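Local coordinates for protein 6-O-methylguanine DNA methyltransferase (Enterococcus faecalis, PDB 2B6C) that is of uncharacterised function but is probably an AlkD-like, all-helical protein that takes part in repairing alkylated DNA, at residues 86-89 with 90-94; 120-123 with 124-127. All coordinates share one frame; numbering follows the deposited sequence. Where two conformers were deposited one is given.

How the contacts relate
Both contacts are local, each a single unbroken run of chain where a helix begins, and their centres lie about 12 Å apart on the same side of the chain's centre. Contact 1 comes first and forms helix 88-94; helix 104-120 follows, and contact 2 then makes the turn from its end into helix 125-132. The two meet directly: the CD2 methyl of L88 packs on OE2 of E124 at 3.7 Å, and its CD1 methyl lies 4.0 Å from CG2 of T127. W117 of helix 104-120 touches both. Together they show two ways of starting a helix, a capping box and a 3-10 turn, side by side in one all-helical array.

Contact 1: 86-89 with 90-94; sequences FSLE and EVVAF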
ATOM      1  N   PHE B  86       3.463  -9.524  -6.342  1.00 13.59           N
ATOM      2  CA  PHE B  86       4.202 -10.280  -7.352  1.00 13.52           C
ATOM      3  C   PHE B  86       5.648 -10.571  -6.980  1.00 13.67           C
ATOM      4  O   PHE B  86       6.384  -9.675  -6.577  1.00 12.79           O
ATOM      5  CB  PHE B  86       4.136  -9.596  -8.718  1.00 13.47           C
ATOM      6  CG  PHE B  86       2.753  -9.302  -9.156  1.00 13.09           C
ATOM      7  CD1 PHE B  86       1.880 -10.354  -9.477  1.00 15.78           C
ATOM      8  CD2 PHE B  86       2.303  -7.995  -9.238  1.00 12.25           C
ATOM      9  CE1 PHE B  86       0.584 -10.098  -9.855  1.00 13.61           C
ATOM     10  CE2 PHE B  86       0.967  -7.726  -9.626  1.00 11.03           C
ATOM     11  CZ  PHE B  86       0.136  -8.783  -9.935  1.00 12.46           C
ATOM     12  N   SER B  87       6.045 -11.830  -7.164  1.00 13.84           N
ATOM     13  CA  SER B  87       7.442 -12.234  -7.087  1.00 14.70           C
ATOM     14  C   SER B  87       8.176 -11.802  -8.353  1.00 15.22           C
ATOM     15  O   SER B  87       7.543 -11.375  -9.322  1.00 15.98           O
ATOM     16  CB  SER B  87       7.517 -13.745  -6.977  1.00 14.27           C
ATOM     17  OG  SER B  87       6.914 -14.300  -8.126  1.00 14.77           O
ATOM     18  N   LEU B  88       9.505 -11.916  -8.341  1.00 15.48           N
ATOM     19  CA  LEU B  88      10.306 -11.642  -9.519  1.00 16.27           C
ATOM     20  C   LEU B  88       9.800 -12.407 -10.728  1.00 17.34           C
ATOM     21  O   LEU B  88       9.674 -11.842 -11.795  1.00 17.80           O
ATOM     22  CB  LEU B  88      11.788 -11.972  -9.285  1.00 16.61           C
ATOM     23  CG  LEU B  88      12.756 -11.850 -10.493  1.00 15.18           C
ATOM     24  CD1 LEU B  88      12.778 -10.444 -11.098  1.00 13.59           C
ATOM     25  CD2 LEU B  88      14.155 -12.259 -10.038  1.00 16.40           C
ATOM     26  N   GLU B  89       9.530 -13.697 -10.553  1.00 18.42           N
ATOM     27  CA  GLU B  89       9.131 -14.563 -11.667  0.60 18.45           C
ATOM     28  C   GLU B  89       7.805 -14.131 -12.298  1.00 18.47           C
ATOM     29  O   GLU B  89       7.644 -14.206 -13.538  1.00 18.36           O
ATOM     30  CB  GLU B  89       9.127 -16.044 -11.239  0.60 18.42           C
ATOM     31  CG  GLU B  89       9.225 -16.287  -9.701  0.60 20.58           C
ATOM     32  CD  GLU B  89      10.586 -15.938  -9.083  0.60 20.57           C
ATOM     33  OE1 GLU B  89      10.607 -15.353  -7.974  0.60 16.54           O
ATOM     34  OE2 GLU B  89      11.639 -16.255  -9.702  0.60 23.55           O
ATOM     35  N   GLU B  90       6.865 -13.678 -11.463  1.00 18.33           N
ATOM     36  CA  GLU B  90       5.587 -13.149 -11.928  1.00 17.96           C
ATOM     37  C   GLU B  90       5.756 -11.833 -12.647  1.00 18.45           C
ATOM     38  O   GLU B  90       5.049 -11.576 -13.633  1.00 18.82           O
ATOM     39  CB  GLU B  90       4.577 -13.030 -10.779  1.00 17.60           C
ATOM     40  CG  GLU B  90       4.173 -14.388 -10.213  1.00 16.98           C
ATOM     41  CD  GLU B  90       3.471 -14.324  -8.864  1.00 18.80           C
ATOM     42  OE1 GLU B  90       3.682 -13.388  -8.078  1.00 19.25           O
ATOM     43  OE2 GLU B  90       2.709 -15.252  -8.547  1.00 24.16           O
ATOM     44  N   VAL B  91       6.674 -10.985 -12.170  1.00 18.40           N
ATOM     45  CA  VAL B  91       6.904  -9.702 -12.833  1.00 18.99           C
ATOM     46  C   VAL B  91       7.525  -9.933 -14.212  1.00 19.00           C
ATOM     47  O   VAL B  91       7.139  -9.280 -15.186  1.00 17.48           O
ATOM     48  CB  VAL B  91       7.758  -8.695 -11.967  1.00 19.41           C
ATOM     49  CG1 VAL B  91       8.189  -7.479 -12.786  1.00 20.65           C
ATOM     50  CG2 VAL B  91       6.923  -8.203 -10.813  1.00 20.82           C
ATOM     51  N   VAL B  92       8.459 -10.889 -14.294  1.00 18.67           N
ATOM     52  CA  VAL B  92       9.078 -11.227 -15.583  1.00 18.69           C
ATOM     53  C   VAL B  92       8.005 -11.680 -16.580  1.00 18.57           C
ATOM     54  O   VAL B  92       8.112 -11.376 -17.748  1.00 18.90           O
ATOM     55  CB  VAL B  92      10.196 -12.295 -15.420  1.00 19.04           C
ATOM     56  CG1 VAL B  92      10.764 -12.757 -16.772  1.00 20.65           C
ATOM     57  CG2 VAL B  92      11.326 -11.749 -14.551  1.00 18.73           C
ATOM     58  N   ALA B  93       6.961 -12.381 -16.113  1.00 18.28           N
ATOM     59  CA  ALA B  93       5.916 -12.909 -17.013  1.00 18.23           C
ATOM     60  C   ALA B  93       5.030 -11.775 -17.533  1.00 18.04           C
ATOM     61  O   ALA B  93       4.518 -11.840 -18.665  1.00 18.90           O
ATOM     62  CB  ALA B  93       5.069 -14.024 -16.327  1.00 17.06           C
ATOM     63  N   PHE B  94       4.895 -10.701 -16.754  1.00 17.78           N
ATOM     64  CA  PHE B  94       4.139  -9.532 -17.252  1.00 18.10           C
ATOM     65  C   PHE B  94       4.779  -8.835 -18.480  1.00 17.51           C
ATOM     66  O   PHE B  94       4.102  -8.104 -19.184  1.00 16.57           O
ATOM     67  CB  PHE B  94       3.919  -8.477 -16.172  1.00 17.31           C
ATOM     68  CG  PHE B  94       2.782  -8.770 -15.219  1.00 18.73           C
ATOM     69  CD1 PHE B  94       1.452  -8.633 -15.621  1.00 20.08           C
ATOM     70  CD2 PHE B  94       3.049  -9.124 -13.890  1.00 19.16           C
ATOM     71  CE1 PHE B  94       0.407  -8.848 -14.712  1.00 21.32           C
ATOM     72  CE2 PHE B  94       2.012  -9.357 -12.980  1.00 18.38           C
ATOM     73  CZ  PHE B  94       0.688  -9.211 -13.402  1.00 17.31           C
TER
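F94 drives an edge of its ring into the face of F86, a T-shaped pair whose planes stand 79° apart with centroids 4.8 Å from each other. CE2 of F94 is the bump: it sits 3.4 Å above the F86 ring plane, over its centre. F86 can offer that face because its CG lies beside its own backbone N (chi1 -53°), which lays the ring alongside the helix, toward F94. The CG2 methyl of V91 packs against CB of F86 at 3.8 Å, lodging in the notch between that CB and O of S87.

At the ring's edge comes the carboxylate of E90, its plane steeply turned to the ring. Extended beyond CG, the chain of E90 reaches back to the start of the helix, where OE1 takes the N-H of S87 at 3.0 Å on its anti side. In return the N-H of E90 makes a weak 3.4 Å bond to OG of S87, completing a capping box; K53 adds a salt bridge to OE1. Farther round, the CD1 methyl of L88 meets CG2 of V92 at 4.0 Å.

Three helices surround these side chains: F86 and F94 touch helix 53-65; on helix 104-120, L88 and V91 pack on W117, V91 and F94 on F114; and L88, V91 and V92 touch helix 125-132.

Contact 2: 120-123 with 124-127; sequences LHLT and ELPT
H121 and E124 meet across a tight turn, where the N-H of E124 bonds to O of H121 at 2.8 Å. The donor stands above the carbonyl plane, 42° out of it, as the sharp bend of the chain brings it in. One residue on, the N-H of L125 reaches O of L122 at 3.2 Å, approaching still more steeply from above the plane. Two CB atoms pack on the same carbonyl oxygens: CB of E124 lies 3.4 Å from O of H121, while CB of L125 sits 3.3 Å from O of L122. P126, lacking an N-H, brings its ring CD to within 3.6 Å of O of T123.

That carbonyl is taken up by a water, which donates to O of T123 at 2.7 Å and is also hydrogen-bonded to OG1 of T127, bridging the 3-10 turn and the first turn of the new helix. The side chain of E124, bent at chi2 (-66°), touches W117 and brings its carboxylate up to L88.

Farther out, the H121 ring stacks on W117, L125 is held among V118, Q148 and L151, and O of L120 accepts a hydrogen bond from K46 of the second subunit.

Successive bonds from each N-H to the carbonyl three residues earlier mark a 3-10 turn, here leading into helix 125-132 with proline in its first turn, a position where a missing N-H costs little. It links consecutive helices in the helical-repeat architecture of AlkD-like proteins.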
ATOM      1  N   LEU B 120       9.989  -0.796  -5.296  1.00 17.12           N
ATOM      2  CA  LEU B 120       9.805  -1.691  -4.144  1.00 18.73           C
ATOM      3  C   LEU B 120      10.915  -2.739  -3.957  1.00 17.97           C
ATOM      4  O   LEU B 120      11.048  -3.293  -2.881  1.00 19.29           O
ATOM      5  CB  LEU B 120       8.439  -2.389  -4.225  1.00 18.91           C
ATOM      6  CG  LEU B 120       7.226  -1.442  -4.160  1.00 21.42           C
ATOM      7  CD1 LEU B 120       5.954  -2.163  -4.628  1.00 21.68           C
ATOM      8  CD2 LEU B 120       7.057  -0.902  -2.732  1.00 23.47           C
ATOM      9  N   HIS B 121      11.691  -3.031  -5.002  1.00 17.88           N
ATOM     10  CA  HIS B 121      12.673  -4.140  -4.995  1.00 17.82           C
ATOM     11  C   HIS B 121      13.918  -3.701  -5.775  1.00 18.62           C
ATOM     12  O   HIS B 121      14.220  -4.238  -6.868  1.00 18.94           O
ATOM     13  CB  HIS B 121      12.092  -5.387  -5.683  1.00 17.98           C
ATOM     14  CG  HIS B 121      10.766  -5.832  -5.139  1.00 19.00           C
ATOM     15  ND1 HIS B 121      10.650  -6.722  -4.086  1.00 20.92           N
ATOM     16  CD2 HIS B 121       9.501  -5.521  -5.510  1.00 18.42           C
ATOM     17  CE1 HIS B 121       9.370  -6.934  -3.829  1.00 20.66           C
ATOM     18  NE2 HIS B 121       8.652  -6.229  -4.688  1.00 21.41           N
ATOM     19  N   LEU B 122      14.618  -2.722  -5.216  1.00 18.46           N
ATOM     20  CA  LEU B 122      15.654  -1.951  -5.885  1.00 19.33           C
ATOM     21  C   LEU B 122      16.868  -2.766  -6.269  1.00 19.77           C
ATOM     22  O   LEU B 122      17.553  -2.431  -7.235  1.00 20.71           O
ATOM     23  CB  LEU B 122      16.102  -0.785  -4.998  1.00 19.37           C
ATOM     24  CG  LEU B 122      15.270   0.498  -5.099  1.00 21.47           C
ATOM     25  CD1 LEU B 122      15.571   1.412  -3.883  1.00 25.35           C
ATOM     26  CD2 LEU B 122      15.542   1.224  -6.427  1.00 21.87           C
ATOM     27  N   THR B 123      17.140  -3.821  -5.510  1.00 19.73           N
ATOM     28  CA  THR B 123      18.184  -4.766  -5.868  1.00 20.22           C
ATOM     29  C   THR B 123      17.888  -5.522  -7.179  1.00 20.64           C
ATOM     30  O   THR B 123      18.828  -6.020  -7.817  1.00 20.83           O
ATOM     31  CB  THR B 123      18.497  -5.770  -4.713  1.00 19.88           C
ATOM     32  OG1 THR B 123      17.335  -6.571  -4.426  1.00 20.18           O
ATOM     33  CG2 THR B 123      18.936  -5.009  -3.443  1.00 19.02           C
ATOM     34  N   GLU B 124      16.610  -5.597  -7.574  1.00 20.14           N
ATOM     35  CA  GLU B 124      16.228  -6.225  -8.854  1.00 20.40           C
ATOM     36  C   GLU B 124      16.169  -5.274 -10.043  1.00 19.77           C
ATOM     37  O   GLU B 124      15.728  -5.673 -11.120  1.00 21.43           O
ATOM     38  CB  GLU B 124      14.880  -6.935  -8.749  1.00 20.20           C
ATOM     39  CG  GLU B 124      14.827  -8.044  -7.724  1.00 24.07           C
ATOM     40  CD  GLU B 124      15.705  -9.222  -8.055  1.00 25.88           C
ATOM     41  OE1 GLU B 124      15.827 -10.075  -7.171  1.00 30.09           O
ATOM     42  OE2 GLU B 124      16.258  -9.318  -9.182  1.00 29.49           O
ATOM     43  N   LEU B 125      16.542  -4.014  -9.844  1.00 18.85           N
ATOM     44  CA  LEU B 125      16.545  -3.016 -10.924  0.50 18.68           C
ATOM     45  C   LEU B 125      17.358  -3.513 -12.134  1.00 18.47           C
ATOM     46  O   LEU B 125      16.847  -3.505 -13.269  1.00 18.31           O
ATOM     47  CB  LEU B 125      17.059  -1.646 -10.439  0.50 18.23           C
ATOM     48  CG  LEU B 125      17.102  -0.421 -11.383  0.50 18.96           C
ATOM     49  CD1 LEU B 125      17.228   0.855 -10.574  0.50 19.30           C
ATOM     50  CD2 LEU B 125      18.207  -0.463 -12.427  0.50 17.99           C
ATOM     51  N   PRO B 126      18.626  -3.949 -11.910  1.00 17.44           N
ATOM     52  CA  PRO B 126      19.364  -4.490 -13.069  1.00 17.32           C
ATOM     53  C   PRO B 126      18.702  -5.661 -13.798  1.00 16.50           C
ATOM     54  O   PRO B 126      18.781  -5.747 -15.032  1.00 16.40           O
ATOM     55  CB  PRO B 126      20.709  -4.941 -12.435  1.00 17.16           C
ATOM     56  CG  PRO B 126      20.873  -3.977 -11.309  1.00 16.51           C
ATOM     57  CD  PRO B 126      19.499  -3.950 -10.714  1.00 17.20           C
ATOM     58  N   THR B 127      18.045  -6.533 -13.047  1.00 16.46           N
ATOM     59  CA  THR B 127      17.344  -7.682 -13.600  1.00 17.09           C
ATOM     60  C   THR B 127      16.144  -7.271 -14.468  1.00 16.88           C
ATOM     61  O   THR B 127      15.976  -7.775 -15.578  1.00 16.80           O
ATOM     62  CB  THR B 127      16.875  -8.615 -12.462  1.00 17.69           C
ATOM     63  OG1 THR B 127      18.009  -8.955 -11.637  1.00 21.84           O
ATOM     64  CG2 THR B 127      16.283  -9.890 -13.010  1.00 17.30           C
TER
HETATM   65  O   HOH W   1      19.057  -7.258 -10.159  1.00 44.32           O